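Local atomic coordinates of protein (aminopeptidase) (PDB entry 1B65), a protein that hydrolyses peptides, amides and esters as a serine aminopeptidase of the Ntn hydrolase type, acting on L-amino-acid N-termini and on D-alanine esters and amides. Residues G21-G24 and P25-I29. Residues are numbered along the deposited sequence; the frame is centred on the assembly and turned at random.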
loop_
_atom_site.group_PDB
_atom_site.type_symbol
_atom_site.label_atom_id
_atom_site.label_comp_id
_atom_site.label_asym_id
_atom_site.label_seq_id
_atom_site.Cartn_x
_atom_site.Cartn_y
_atom_site.Cartn_z
ATOM N N GLY A 21 -20.803 19.948 -17.121
ATOM C CA GLY A 21 -20.027 21.123 -17.015
ATOM C C GLY A 21 -19.215 21.797 -18.096
ATOM O O GLY A 21 -18.994 21.357 -19.239
ATOM N N VAL A 22 -18.524 22.850 -17.642
ATOM C CA VAL A 22 -17.702 23.688 -18.522
ATOM C C VAL A 22 -16.352 23.047 -18.786
ATOM O O VAL A 22 -15.669 22.615 -17.859
ATOM C CB VAL A 22 -17.524 25.049 -17.804
ATOM C CG1 VAL A 22 -16.602 25.952 -18.617
ATOM C CG2 VAL A 22 -18.932 25.630 -17.695
ATOM N N THR A 23 -15.959 23.026 -20.057
ATOM C CA THR A 23 -14.692 22.428 -20.431
ATOM C C THR A 23 -13.634 23.509 -20.702
ATOM O O THR A 23 -14.017 24.680 -20.789
ATOM C CB THR A 23 -14.840 21.593 -21.720
ATOM O OG1 THR A 23 -15.030 22.483 -22.851
ATOM C CG2 THR A 23 -16.027 20.627 -21.628
ATOM N N GLY A 24 -12.372 23.089 -20.788
ATOM C CA GLY A 24 -11.335 24.023 -21.264
ATOM C C GLY A 24 -11.632 24.267 -22.772
ATOM O O GLY A 24 -12.513 23.680 -23.411
ATOM N N PRO A 25 -10.757 25.032 -23.416
ATOM C CA PRO A 25 -10.953 25.441 -24.796
ATOM C C PRO A 25 -11.103 24.335 -25.794
ATOM O O PRO A 25 -11.970 24.391 -26.682
ATOM C CB PRO A 25 -9.729 26.302 -25.093
ATOM C CG PRO A 25 -9.359 26.871 -23.765
ATOM C CD PRO A 25 -9.665 25.795 -22.739
ATOM N N TYR A 26 -10.292 23.262 -25.675
ATOM C CA TYR A 26 -10.340 22.172 -26.627
ATOM C C TYR A 26 -11.049 20.948 -26.063
ATOM O O TYR A 26 -11.095 19.945 -26.765
ATOM C CB TYR A 26 -8.901 21.765 -27.073
ATOM C CG TYR A 26 -8.272 22.912 -27.844
ATOM C CD1 TYR A 26 -8.778 23.243 -29.106
ATOM C CD2 TYR A 26 -7.254 23.690 -27.313
ATOM C CE1 TYR A 26 -8.233 24.291 -29.828
ATOM C CE2 TYR A 26 -6.692 24.731 -28.042
ATOM C CZ TYR A 26 -7.208 25.033 -29.281
ATOM O OH TYR A 26 -6.684 26.078 -30.039
ATOM N N ASN A 27 -11.488 20.999 -24.809
ATOM C CA ASN A 27 -12.124 19.859 -24.157
ATOM C C ASN A 27 -11.179 18.644 -24.282
ATOM O O ASN A 27 -11.513 17.566 -24.779
ATOM C CB ASN A 27 -13.513 19.507 -24.701
ATOM C CG ASN A 27 -14.202 18.432 -23.859
ATOM O OD1 ASN A 27 -13.900 18.173 -22.694
ATOM N ND2 ASN A 27 -15.224 17.814 -24.436
ATOM N N ALA A 28 -9.940 18.905 -23.846
ATOM C CA ALA A 28 -8.895 17.887 -23.954
ATOM C C ALA A 28 -7.818 18.074 -22.913
ATOM O O ALA A 28 -7.695 19.155 -22.349
ATOM C CB ALA A 28 -8.183 17.990 -25.314
ATOM N N ILE A 29 -6.953 17.037 -22.780
ATOM C CA ILE A 29 -5.891 17.157 -21.768
ATOM C C ILE A 29 -4.889 18.259 -22.026
ATOM O O ILE A 29 -4.260 18.825 -21.112
ATOM C CB ILE A 29 -5.213 15.759 -21.610
ATOM C CG1 ILE A 29 -4.373 15.814 -20.317
ATOM C CG2 ILE A 29 -4.360 15.448 -22.823
ATOM C CD1 ILE A 29 -3.894 14.443 -19.832
#
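T23 lays its methyl over the carboxamide of N27, four residues on: CG2 of T23 stands 3.4 Å from OD1 of N27 and 3.6 Å from CG of N27, a van der Waals contact. OG1 of T23 lies 3.8 Å from CB of N27, so both branches of the threonine lie on one side of the asparagine, the methyl over the amide and the oxygen beside CB. A chi1 of 71° lodges OG1 of T23 between its backbone N and carbonyl carbon, from where the hydroxyl donates to O of G24 at 2.8 Å, tilted 19° from the carbonyl plane.

That carbonyl is gripped twice. N of N27 closes the type I beta turn from G24 to N27 by a 3.2 Å bond to O of G24; this N-H approaches from above the carbonyl plane rather than along a lone pair, and its angle of 144° at the hydrogen marks it as bent. P25 and Y26 fill the two central turn positions, where the fixed phi of proline suits the first. N27, the last residue of the turn, has a left-handed backbone conformation with both phi and psi positive.

The carboxamide that T23 covers is fixed at both ends: OD1 of N27 accepts from the backbone N of S199, and ND2 of N27 is hydrogen-bonded to OE2 of E334. Strand and helix thus set the rotation of the amide, and T23 packs on a group held by two other bonds. Within this family S58 enzyme, the turn precedes strand 36-43 and lies along strand 194-204, an outermost strand within this chain of a mixed sheet, where V22 makes backbone bonds to V201 and N of G24 is hydrogen-bonded to OG of S199, while helix 322-342 supplies E334.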